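Local structure of acyl-CoA dehydrogenase (Thermus thermophilus, 2Z1Q) at residues L75-P80 with V108-H113; I116-L121 with P135-G140; Q304-M309 with A566-G571; M411-A416 with E477-V482; G503-V508 with R560-E565. The protein probably catalyses the FAD-dependent dehydrogenation of saturated acyl-CoA to 2,3-dehydroacyl-CoA, handing the electrons to an acceptor. One frame throughout, in Å; residues are numbered along the deposited sequence.

Interaction 1 of 5, residues L75-P80 with V108-H113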
# COMPACT_ATOMS: atom_id res chain seq x y z
N LEU B 75 11.85 28.63 10.79
CA LEU B 75 10.51 29.14 10.52
C LEU B 75 10.54 30.47 9.77
O LEU B 75 9.49 30.97 9.35
CB LEU B 75 9.74 29.30 11.84
CG LEU B 75 9.66 28.02 12.67
CD1 LEU B 75 8.96 28.32 13.99
CD2 LEU B 75 8.91 26.94 11.88
N ALA B 76 11.73 31.03 9.59
CA ALA B 76 11.88 32.31 8.89
C ALA B 76 12.47 32.20 7.49
O ALA B 76 12.64 33.21 6.81
CB ALA B 76 12.71 33.26 9.74
N ILE B 77 12.78 30.98 7.05
CA ILE B 77 13.35 30.75 5.71
C ILE B 77 12.54 31.38 4.57
O ILE B 77 13.11 32.05 3.70
CB ILE B 77 13.48 29.23 5.44
CG1 ILE B 77 14.42 28.61 6.46
CG2 ILE B 77 13.99 28.98 4.03
CD1 ILE B 77 14.43 27.11 6.42
N ASP B 78 11.23 31.17 4.56
CA ASP B 78 10.38 31.72 3.50
C ASP B 78 9.70 33.04 3.87
O ASP B 78 8.75 33.46 3.21
CB ASP B 78 9.32 30.70 3.10
CG ASP B 78 9.89 29.55 2.29
OD1 ASP B 78 9.38 28.41 2.43
OD2 ASP B 78 10.84 29.78 1.51
N VAL B 79 10.20 33.68 4.92
CA VAL B 79 9.63 34.95 5.36
C VAL B 79 10.49 36.15 4.97
O VAL B 79 11.72 36.12 5.10
CB VAL B 79 9.43 34.97 6.90
CG1 VAL B 79 8.82 36.30 7.33
CG2 VAL B 79 8.55 33.80 7.33
N PRO B 80 9.85 37.23 4.49
CA PRO B 80 10.58 38.44 4.09
C PRO B 80 11.48 38.97 5.21
O PRO B 80 11.19 38.82 6.40
CB PRO B 80 9.47 39.40 3.73
CG PRO B 80 8.41 38.48 3.17
CD PRO B 80 8.42 37.34 4.17
N VAL B 108 4.27 17.63 9.92
CA VAL B 108 3.02 18.29 9.53
C VAL B 108 2.88 19.59 10.34
O VAL B 108 2.45 20.61 9.81
CB VAL B 108 1.79 17.36 9.76
CG1 VAL B 108 0.49 18.07 9.41
CG2 VAL B 108 1.94 16.12 8.89
N THR B 109 3.25 19.55 11.61
CA THR B 109 3.18 20.76 12.45
C THR B 109 4.00 21.86 11.78
O THR B 109 3.49 22.94 11.50
CB THR B 109 3.76 20.48 13.86
OG1 THR B 109 3.09 19.36 14.44
CG2 THR B 109 3.59 21.71 14.75
N TYR B 110 5.27 21.55 11.49
CA TYR B 110 6.18 22.49 10.82
C TYR B 110 5.63 22.89 9.45
O TYR B 110 5.53 24.08 9.13
CB TYR B 110 7.56 21.83 10.62
CG TYR B 110 8.53 22.66 9.81
CD1 TYR B 110 9.25 23.70 10.40
CD2 TYR B 110 8.72 22.43 8.44
CE1 TYR B 110 10.12 24.49 9.67
CE2 TYR B 110 9.60 23.22 7.69
CZ TYR B 110 10.30 24.25 8.32
OH TYR B 110 11.17 25.09 7.67
N GLY B 111 5.27 21.89 8.65
CA GLY B 111 4.75 22.14 7.31
C GLY B 111 3.52 23.02 7.25
O GLY B 111 3.46 23.97 6.46
N ALA B 112 2.52 22.73 8.07
CA ALA B 112 1.31 23.53 8.04
C ALA B 112 1.64 24.98 8.43
O ALA B 112 1.18 25.93 7.80
CB ALA B 112 0.27 22.94 8.98
N HIS B 113 2.45 25.15 9.46
CA HIS B 113 2.85 26.48 9.91
C HIS B 113 3.57 27.29 8.80
O HIS B 113 3.06 28.32 8.36
CB HIS B 113 3.74 26.34 11.13
CG HIS B 113 4.22 27.64 11.68
ND1 HIS B 113 3.39 28.54 12.32
CD2 HIS B 113 5.46 28.19 11.71
CE1 HIS B 113 4.09 29.58 12.71
NE2 HIS B 113 5.35 29.40 12.35
O HOH W 1 10.13 26.89 5.33

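Interaction 2 of 5, residues I116-L121 with P135-G140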
# COMPACT_ATOMS: atom_id res chain seq x y z
N ILE B 116 0.86 26.80 4.47
CA ILE B 116 -0.48 27.37 4.55
C ILE B 116 -0.69 28.35 5.70
O ILE B 116 -1.53 29.24 5.62
CB ILE B 116 -1.52 26.25 4.65
CG1 ILE B 116 -1.14 25.27 5.77
CG2 ILE B 116 -1.63 25.54 3.31
CD1 ILE B 116 -2.10 24.10 5.96
N GLY B 117 0.09 28.22 6.77
CA GLY B 117 -0.09 29.12 7.89
C GLY B 117 0.54 30.50 7.77
O GLY B 117 -0.04 31.49 8.20
N THR B 118 1.72 30.56 7.17
CA THR B 118 2.43 31.83 7.02
C THR B 118 2.27 32.47 5.63
O THR B 118 2.00 33.67 5.54
CB THR B 118 3.95 31.66 7.32
OG1 THR B 118 4.12 31.11 8.64
CG2 THR B 118 4.66 33.00 7.26
N LEU B 119 2.41 31.68 4.57
CA LEU B 119 2.32 32.19 3.20
C LEU B 119 1.13 33.08 2.87
O LEU B 119 1.27 34.04 2.11
CB LEU B 119 2.37 31.03 2.19
CG LEU B 119 3.75 30.73 1.59
CD1 LEU B 119 4.79 30.74 2.67
CD2 LEU B 119 3.73 29.38 0.89
N PRO B 120 -0.06 32.78 3.41
CA PRO B 120 -1.19 33.64 3.09
C PRO B 120 -0.88 35.09 3.49
O PRO B 120 -1.10 36.02 2.70
CB PRO B 120 -2.33 33.02 3.89
CG PRO B 120 -1.97 31.56 3.86
CD PRO B 120 -0.50 31.59 4.16
N LEU B 121 -0.34 35.28 4.69
CA LEU B 121 0.01 36.61 5.16
C LEU B 121 1.13 37.21 4.29
O LEU B 121 1.09 38.39 3.95
CB LEU B 121 0.45 36.57 6.62
CG LEU B 121 -0.63 36.87 7.67
CD1 LEU B 121 -0.19 36.37 9.04
CD2 LEU B 121 -0.89 38.37 7.71
N PRO B 135 6.21 38.63 12.23
CA PRO B 135 7.36 38.50 13.13
C PRO B 135 7.19 37.36 14.14
O PRO B 135 8.12 36.58 14.37
CB PRO B 135 7.45 39.89 13.78
CG PRO B 135 6.94 40.79 12.67
CD PRO B 135 5.74 40.03 12.16
N LYS B 136 6.01 37.24 14.73
CA LYS B 136 5.78 36.18 15.71
C LYS B 136 5.79 34.79 15.05
O LYS B 136 6.32 33.83 15.60
CB LYS B 136 4.44 36.39 16.41
CG LYS B 136 4.33 37.70 17.17
CD LYS B 136 3.01 37.71 17.93
CE LYS B 136 2.80 38.99 18.73
NZ LYS B 136 2.61 40.20 17.88
N LEU B 137 5.20 34.70 13.86
CA LEU B 137 5.16 33.44 13.14
C LEU B 137 6.56 33.01 12.75
O LEU B 137 6.89 31.83 12.81
CB LEU B 137 4.29 33.56 11.89
CG LEU B 137 2.85 34.03 12.13
CD1 LEU B 137 2.12 34.07 10.80
CD2 LEU B 137 2.14 33.09 13.09
N ALA B 138 7.38 33.97 12.35
CA ALA B 138 8.76 33.69 11.92
C ALA B 138 9.67 33.28 13.06
O ALA B 138 10.65 32.57 12.86
CB ALA B 138 9.34 34.90 11.21
N SER B 139 9.33 33.72 14.27
CA SER B 139 10.12 33.41 15.44
C SER B 139 9.65 32.13 16.12
O SER B 139 10.42 31.47 16.82
CB SER B 139 10.02 34.55 16.44
OG SER B 139 8.65 34.77 16.76
N GLY B 140 8.38 31.78 15.91
CA GLY B 140 7.83 30.59 16.53
C GLY B 140 7.04 30.94 17.78
O GLY B 140 6.46 30.07 18.43

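Interaction 3 of 5, residues Q304-M309 with A566-G571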
# COMPACT_ATOMS: atom_id res chain seq x y z
N GLN B 304 16.03 -7.33 -4.83
CA GLN B 304 15.18 -6.69 -5.82
C GLN B 304 14.44 -5.49 -5.19
O GLN B 304 14.35 -4.42 -5.79
CB GLN B 304 14.19 -7.72 -6.39
CG GLN B 304 13.10 -7.14 -7.27
CD GLN B 304 12.19 -8.22 -7.82
OE1 GLN B 304 12.54 -8.93 -8.76
NE2 GLN B 304 11.00 -8.35 -7.23
N LYS B 305 13.92 -5.66 -3.98
CA LYS B 305 13.21 -4.56 -3.31
C LYS B 305 14.15 -3.39 -3.03
O LYS B 305 13.87 -2.25 -3.40
CB LYS B 305 12.60 -5.06 -2.00
CG LYS B 305 11.64 -6.22 -2.13
CD LYS B 305 11.07 -6.54 -0.77
CE LYS B 305 10.41 -7.91 -0.72
NZ LYS B 305 9.27 -7.98 -1.65
N LEU B 306 15.27 -3.69 -2.39
CA LEU B 306 16.30 -2.71 -2.04
C LEU B 306 16.79 -1.95 -3.27
O LEU B 306 17.01 -0.74 -3.21
CB LEU B 306 17.49 -3.40 -1.35
CG LEU B 306 17.24 -3.98 0.04
CD1 LEU B 306 18.46 -4.79 0.48
CD2 LEU B 306 16.94 -2.86 1.03
N GLY B 307 16.95 -2.65 -4.38
CA GLY B 307 17.38 -1.99 -5.60
C GLY B 307 16.29 -1.09 -6.16
O GLY B 307 16.55 0.06 -6.51
N GLU B 308 15.06 -1.60 -6.22
CA GLU B 308 13.95 -0.81 -6.75
C GLU B 308 13.72 0.42 -5.86
O GLU B 308 13.46 1.51 -6.36
CB GLU B 308 12.67 -1.66 -6.83
CG GLU B 308 11.50 -0.95 -7.48
CD GLU B 308 11.77 -0.56 -8.93
OE1 GLU B 308 11.12 0.38 -9.43
OE2 GLU B 308 12.63 -1.20 -9.57
N MET B 309 13.82 0.25 -4.55
CA MET B 309 13.64 1.38 -3.63
C MET B 309 14.62 2.51 -3.92
O MET B 309 14.23 3.67 -4.07
CB MET B 309 13.80 0.92 -2.18
CG MET B 309 12.64 0.11 -1.65
SD MET B 309 13.04 -0.62 -0.06
CE MET B 309 12.85 -2.28 -0.44
N ALA B 566 25.00 -1.85 -3.26
CA ALA B 566 25.39 -0.50 -2.88
C ALA B 566 24.57 -0.01 -1.68
O ALA B 566 25.08 0.71 -0.82
CB ALA B 566 25.19 0.45 -4.06
N VAL B 567 23.30 -0.40 -1.64
CA VAL B 567 22.41 -0.01 -0.55
C VAL B 567 22.91 -0.65 0.74
O VAL B 567 23.09 0.04 1.75
CB VAL B 567 20.94 -0.46 -0.83
CG1 VAL B 567 20.08 -0.30 0.43
CG2 VAL B 567 20.35 0.40 -1.95
N LEU B 568 23.15 -1.95 0.71
CA LEU B 568 23.63 -2.66 1.89
C LEU B 568 24.99 -2.14 2.29
O LEU B 568 25.34 -2.13 3.48
CB LEU B 568 23.69 -4.16 1.63
CG LEU B 568 22.34 -4.86 1.42
CD1 LEU B 568 22.54 -6.31 0.99
CD2 LEU B 568 21.54 -4.81 2.70
N GLU B 569 25.78 -1.71 1.31
CA GLU B 569 27.11 -1.18 1.58
C GLU B 569 27.03 0.17 2.27
O GLU B 569 27.76 0.44 3.22
CB GLU B 569 27.91 -1.05 0.28
CG GLU B 569 29.13 -0.15 0.41
CD GLU B 569 30.14 -0.69 1.40
OE1 GLU B 569 30.93 0.11 1.94
OE2 GLU B 569 30.14 -1.92 1.64
N ALA B 570 26.14 1.03 1.78
CA ALA B 570 25.97 2.36 2.34
C ALA B 570 25.00 2.37 3.52
O ALA B 570 24.88 3.37 4.22
CB ALA B 570 25.49 3.32 1.27
N GLY B 571 24.31 1.26 3.72
CA GLY B 571 23.35 1.18 4.81
C GLY B 571 22.14 2.05 4.56
O GLY B 571 21.52 2.57 5.49

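Interaction 4 of 5, residues M411-A416 with E477-V482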
# COMPACT_ATOMS: atom_id res chain seq x y z
N MET B 411 -1.85 21.93 -19.29
CA MET B 411 -1.16 22.63 -20.37
C MET B 411 -1.21 21.91 -21.71
O MET B 411 -1.33 22.54 -22.76
CB MET B 411 0.29 22.92 -19.98
CG MET B 411 0.82 22.06 -18.84
SD MET B 411 1.11 20.34 -19.27
CE MET B 411 2.91 20.31 -19.22
N LEU B 412 -1.11 20.58 -21.67
CA LEU B 412 -1.13 19.77 -22.89
C LEU B 412 -2.52 19.81 -23.54
O LEU B 412 -2.71 19.36 -24.67
CB LEU B 412 -0.74 18.33 -22.56
CG LEU B 412 0.12 17.60 -23.59
CD1 LEU B 412 1.36 18.43 -23.90
CD2 LEU B 412 0.51 16.23 -23.06
N LEU B 413 -3.48 20.36 -22.80
CA LEU B 413 -4.85 20.48 -23.27
C LEU B 413 -5.20 21.91 -23.65
O LEU B 413 -6.23 22.16 -24.28
CB LEU B 413 -5.81 20.00 -22.18
CG LEU B 413 -5.68 18.54 -21.77
CD1 LEU B 413 -6.44 18.31 -20.48
CD2 LEU B 413 -6.20 17.63 -22.88
N ARG B 414 -4.34 22.86 -23.27
CA ARG B 414 -4.58 24.27 -23.60
C ARG B 414 -4.39 24.51 -25.09
O ARG B 414 -4.56 25.63 -25.58
CB ARG B 414 -3.62 25.18 -22.81
CG ARG B 414 -3.94 25.28 -21.32
CD ARG B 414 -3.01 26.27 -20.63
NE ARG B 414 -1.60 25.95 -20.86
CZ ARG B 414 -0.59 26.48 -20.18
NH1 ARG B 414 -0.82 27.36 -19.21
NH2 ARG B 414 0.66 26.13 -20.47
N ARG B 415 -4.05 23.44 -25.81
CA ARG B 415 -3.85 23.52 -27.26
C ARG B 415 -4.69 22.44 -27.95
O ARG B 415 -5.46 21.73 -27.30
CB ARG B 415 -2.37 23.35 -27.60
N ALA B 416 -4.54 22.32 -29.26
CA ALA B 416 -5.28 21.33 -30.03
C ALA B 416 -4.44 20.07 -30.23
O ALA B 416 -4.29 19.32 -29.24
CB ALA B 416 -5.68 21.91 -31.39
N GLU B 477 -10.00 9.21 -17.00
CA GLU B 477 -9.12 8.06 -17.13
C GLU B 477 -8.09 8.43 -18.19
O GLU B 477 -6.89 8.28 -17.98
CB GLU B 477 -9.88 6.78 -17.54
CG GLU B 477 -10.87 6.24 -16.51
CD GLU B 477 -12.24 6.80 -16.71
OE1 GLU B 477 -13.21 6.04 -16.50
OE2 GLU B 477 -12.35 7.99 -17.08
N VAL B 478 -8.56 8.93 -19.33
CA VAL B 478 -7.64 9.35 -20.38
C VAL B 478 -6.64 10.38 -19.84
O VAL B 478 -5.44 10.28 -20.11
CB VAL B 478 -8.40 10.00 -21.55
CG1 VAL B 478 -7.41 10.47 -22.60
CG2 VAL B 478 -9.41 9.00 -22.13
N LEU B 479 -7.10 11.38 -19.10
CA LEU B 479 -6.18 12.38 -18.58
C LEU B 479 -5.15 11.79 -17.64
O LEU B 479 -3.99 12.21 -17.64
CB LEU B 479 -6.94 13.51 -17.87
CG LEU B 479 -7.86 14.34 -18.77
CD1 LEU B 479 -8.31 15.57 -18.03
CD2 LEU B 479 -7.13 14.74 -20.04
N GLY B 480 -5.58 10.82 -16.84
CA GLY B 480 -4.70 10.17 -15.89
C GLY B 480 -3.57 9.40 -16.54
O GLY B 480 -2.41 9.50 -16.11
N ALA B 481 -3.90 8.62 -17.57
CA ALA B 481 -2.89 7.86 -18.28
C ALA B 481 -1.90 8.88 -18.88
O ALA B 481 -0.70 8.68 -18.86
CB ALA B 481 -3.54 7.00 -19.39
N VAL B 482 -2.42 9.99 -19.39
CA VAL B 482 -1.55 11.03 -19.95
C VAL B 482 -0.63 11.61 -18.87
O VAL B 482 0.57 11.78 -19.10
CB VAL B 482 -2.38 12.16 -20.61
CG1 VAL B 482 -1.49 13.35 -20.94
CG2 VAL B 482 -3.02 11.65 -21.88

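Interaction 5 of 5, residues G503-V508 with R560-E565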
# COMPACT_ATOMS: atom_id res chain seq x y z
N GLY B 503 27.39 10.40 -12.36
CA GLY B 503 28.14 9.20 -12.68
C GLY B 503 28.06 8.15 -11.58
O GLY B 503 27.35 8.32 -10.58
N GLY B 504 28.78 7.06 -11.77
CA GLY B 504 28.79 6.00 -10.79
C GLY B 504 27.53 5.15 -10.81
O GLY B 504 27.12 4.66 -11.87
N LEU B 505 26.92 4.97 -9.65
CA LEU B 505 25.72 4.17 -9.54
C LEU B 505 24.54 4.90 -10.17
O LEU B 505 23.57 4.27 -10.62
CB LEU B 505 25.43 3.86 -8.07
CG LEU B 505 24.78 2.51 -7.68
CD1 LEU B 505 23.45 2.35 -8.38
CD2 LEU B 505 25.71 1.37 -8.06
N ALA B 506 24.63 6.23 -10.23
CA ALA B 506 23.55 7.04 -10.81
C ALA B 506 22.99 6.46 -12.12
O ALA B 506 21.78 6.27 -12.23
CB ALA B 506 24.02 8.47 -11.02
N PRO B 507 23.85 6.17 -13.11
CA PRO B 507 23.35 5.62 -14.38
C PRO B 507 22.51 4.35 -14.19
O PRO B 507 21.48 4.17 -14.85
CB PRO B 507 24.63 5.34 -15.17
CG PRO B 507 25.56 6.40 -14.68
CD PRO B 507 25.30 6.42 -13.19
N VAL B 508 22.97 3.48 -13.30
CA VAL B 508 22.27 2.23 -13.03
C VAL B 508 20.86 2.49 -12.49
O VAL B 508 19.90 1.85 -12.90
CB VAL B 508 23.06 1.40 -12.00
CG1 VAL B 508 22.33 0.10 -11.68
CG2 VAL B 508 24.47 1.10 -12.53
N ARG B 560 19.32 -4.26 -10.49
CA ARG B 560 18.79 -4.08 -9.15
C ARG B 560 19.75 -4.68 -8.13
O ARG B 560 20.03 -4.06 -7.11
CB ARG B 560 17.41 -4.74 -9.02
CG ARG B 560 16.29 -4.01 -9.76
CD ARG B 560 14.97 -4.41 -9.13
NE ARG B 560 13.80 -3.87 -9.82
CZ ARG B 560 13.13 -4.49 -10.79
NH1 ARG B 560 13.50 -5.69 -11.21
NH2 ARG B 560 12.06 -3.92 -11.32
N ARG B 561 20.29 -5.86 -8.43
CA ARG B 561 21.23 -6.47 -7.50
C ARG B 561 22.43 -5.57 -7.25
O ARG B 561 22.95 -5.50 -6.14
CB ARG B 561 21.71 -7.83 -8.00
CG ARG B 561 20.68 -8.93 -7.86
CD ARG B 561 21.33 -10.28 -7.97
NE ARG B 561 20.39 -11.37 -7.76
CZ ARG B 561 20.74 -12.63 -7.54
NH1 ARG B 561 22.03 -12.95 -7.51
NH2 ARG B 561 19.82 -13.57 -7.36
N GLN B 562 22.86 -4.87 -8.30
CA GLN B 562 24.00 -3.95 -8.21
C GLN B 562 23.67 -2.79 -7.26
O GLN B 562 24.50 -2.38 -6.45
CB GLN B 562 24.35 -3.44 -9.61
CG GLN B 562 25.52 -2.47 -9.65
CD GLN B 562 25.92 -2.05 -11.07
OE1 GLN B 562 26.75 -1.16 -11.25
NE2 GLN B 562 25.33 -2.69 -12.08
N ALA B 563 22.45 -2.27 -7.37
CA ALA B 563 21.97 -1.17 -6.53
C ALA B 563 21.84 -1.66 -5.08
O ALA B 563 22.25 -0.97 -4.14
CB ALA B 563 20.62 -0.67 -7.04
N ALA B 564 21.28 -2.85 -4.93
CA ALA B 564 21.10 -3.49 -3.62
C ALA B 564 22.44 -3.53 -2.90
O ALA B 564 22.58 -2.99 -1.79
CB ALA B 564 20.55 -4.91 -3.79
N GLU B 565 23.43 -4.16 -3.53
CA GLU B 565 24.76 -4.25 -2.94
C GLU B 565 25.22 -2.88 -2.44
O GLU B 565 25.73 -2.76 -1.33
CB GLU B 565 25.76 -4.80 -3.97
CG GLU B 565 25.54 -6.27 -4.36
CD GLU B 565 25.61 -7.21 -3.16
OE1 GLU B 565 26.13 -6.79 -2.10
OE2 GLU B 565 25.15 -8.37 -3.27

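Interaction 1 of 5, residues L75-P80 with V108-H113
Leu-75 lies in the loop between helices 62-71 and 90-99, its CA 7.9 Å from the CA of Tyr-110 on helix 106-117, and the chain then reverses in a type I beta turn from Ala-76 to Val-79. This is a loop-on-helix contact inside the N-terminal helical domain of the acyl-CoA dehydrogenase fold, and all four touching residues are buried. Leu-75 CG sits beside the backbone N and anti to the carbonyl carbon (chi1 -56°), which puts CD2 between two rings and CD1 beside the imidazole only, near NE2. CD2 meets the Tyr-110 ring obliquely, 3.5 Å from CE1, and at 3.7 Å from His-113 CD2 it also sits at the imidazole edge, near the plane of that ring. Tyr-110 and Leu-75 slide past each other in opposite directions, whereas the His-113 side chain crosses Leu-75 at about a right angle.

The imidazole is held by both nitrogens, ND1 pairing with the backbone N of Ala-144 and NE2 with the carbonyl O of Leu-137, which fixes the rotation of the ring whose edge Leu-75 meets. Asp-78 OD2 forms a salt bridge with Lys-90. Ile-77 reaches the far end of the tyrosine, with CD1 4.0 Å from Tyr-110 OH. That hydroxyl bonds to Leu-74 O, and a water donates to Tyr-110 OH at 3.1 Å while giving a second, weak bond to Asp-78 OD1 at 3.4 Å.

Interaction 2 of 5, residues I116-L121 with P135-G140
The flat group at this contact is the peptide joining Gly-117 to Thr-118: methyl CD1 of Leu-137 stands obliquely off its plane, 4.3 Å from Gly-117 O, and no ring meets another across the two segments. Leu-137 is the hub. Its CG lies beside the backbone N (chi1 -57°), which points the branched end at the join between helices 106-117 and 119-124. There CD1 touches Leu-121 CD1 at 3.7 Å, the two leucines crossing at about a right angle. Nearer its root, Leu-137 CB lies 4.1 Å from Thr-118 OG1, and those two side chains slide past each other in opposite directions.

The contact is internal to the N-terminal helical domain of the acyl-CoA dehydrogenase fold, on the side that packs on the beta domain. Leu-137 and Leu-121 both also pack on Leu-190 of strand 190-197, and Leu-137 touches Ala-144 of strand 144-147. Ile-116, at the start of the first segment, belongs to the FAD pocket.

On the other segment, Gly-140, the first residue past helix 134-139, has positive phi (98°) and still sends its N to Lys-136 O at 2.9 Å. Thr-118 OG1 is turned back beside its own backbone N (chi1 -56°) and bonds to His-113 O, so the hydroxyl is satisfied although it packs against carbon.

Interaction 3 of 5, residues Q304-M309 with A566-G571
Leu-306 buries more surface here than any other residue, with Val-567 next and Leu-568 third, and between them they make up practically the whole contact. The backbones come within 6.8 Å of each other, measured between the CA atoms of Leu-306 and Val-567. Leu-306 carries its CG beside the backbone N and anti to the carbonyl carbon (chi1 -68°), which sends its two methyls to different neighbours. CD1 lies 3.8 Å from Leu-568 CD2 and 4.0 Å from Leu-568 CG, the two leucines crossing at about a right angle. CD2 faces Val-567 instead, 4.1 Å from CG1.

Val-567 uses both methyls on this leucine. Its CG1, anti to the backbone N (chi1 169°), takes the methyl, while CG2, beside the backbone N, rests at 3.7 Å against the carbonyl oxygen of Leu-306. Carbon thus meets both the side chain and the main chain of the same residue, and no hydrogen bond links the segments. Around them, Leu-306 also packs on Ile-372 of helix 348-372, and both Val-567 and Leu-568 pack on helix 252-288. Lys-305 points elsewhere, to Glu-368 and to Glu-402 of the second subunit.

This is helix-on-helix packing that lays the chain's last helix, 556-570, against helix 300-331 of the C-terminal helical domain, with the side chain of Leu-306 about 8 Å from a bound FAD; it is consistent with an additional C-terminal helical region as in very-long-chain acyl-CoA dehydrogenases.

Interaction 4 of 5, residues M411-A416 with E477-V482
Two leucines in a row, Leu-412 and Leu-413, aim at residues one turn apart on helix 476-502, Val-482 and Leu-479. The arrangement belongs to the all-helical C-terminal part of the acyl-CoA dehydrogenase fold: the short, weakly bonded helix at about 411-413 lies against a long helix whose first residue, Gln-476, binds FAD. The backbones stay well apart, with 9.2 Å between the CA atoms of Leu-412 and Val-482, and the side chains have to bridge the distance.

Leu-413 and Leu-479 meet at a slant, branched end to branched end. Both hold CG beside the backbone N, Leu-413 with chi1 -62° and Leu-479 with chi1 -65°. As a result CD1 of Leu-413 settles at the fork of Leu-479, 3.7 Å from CD2 and 4.1 Å from CD1, while Leu-413 CD2 is at 4.2 Å from the same Leu-479 CD2. The other pair is looser and is likewise slanted.

Neighbouring helix 445-468 fills in beside both pairs: Leu-412 packs on Leu-458 and Ala-461, Leu-413 on Val-465, and Val-482 on Val-460. At the start of the long helix Glu-477 turns to the dimer interface, pairing with Arg-561 of the second subunit. Leu-412 has its first torsion well away from a staggered value (chi1 -143°), and from there one methyl, CD2, reaches Val-482 CG1 at 4.1 Å.

Interaction 5 of 5, residues G503-V508 with R560-E565
Gln-562 holds CG anti to its backbone N (chi1 180°) and stays extended beyond it, so its amide reaches across to Val-508, whose CG2 lies beside the valine's own backbone N. Leu-505 has chi1 at -146°, off the staggered value, and this carries its methyls towards helix 556-570. The result is helix-to-helix packing between the start of helix 505-528 and the last helix of the chain, in the all-helical C-terminal region of the acyl-CoA dehydrogenase.

Leu-505 divides its methyls. CD1 lies 4.2 Å from Ala-563 CA and 4.4 Å from its CB, against the helix surface itself, whereas CD2 meets Gln-562 CG at 4.2 Å as the two side chains slide past each other in opposite directions. The small Ala-563 lets the leucine come down close to the backbone, the nearest CA atoms, of Leu-505 and Ala-563, being 7.2 Å apart.

The contact is partly buried: Gln-562 is exposed, Val-508 and Ala-563 are buried. Val-508 also packs on Leu-559 of the last helix. Val-508 and Gln-562 meet at a slant, and methyl CG2 lies over the face of the amide, 3.5 Å from OE1 and 3.8 Å from CD.

In the fold
Interactions 1 and 2 are buried neighbours in the N-terminal domain, their centres 7 Å apart, and share helix 106-117; their leucines pack beside polar groups, of His-113, Tyr-110 and Thr-118, that are hydrogen-bonded within the chain. Interactions 3 and 5 form a second pair, centres 9 Å apart, sharing helix 556-570 and stitched together by the Glu-308 to Arg-560 salt bridge. Interaction 3 is largely buried, with only aliphatic side chains meeting, while interaction 5 reaches the surface and brings in an amide. Interaction 4, aliphatic and partly buried, lies across the chain's centre from 1 and 2; its helix 476-502 leads into helix 505-528. Segments of 3, 4 and 5 also touch the second subunit; those of 1 and 2 do not.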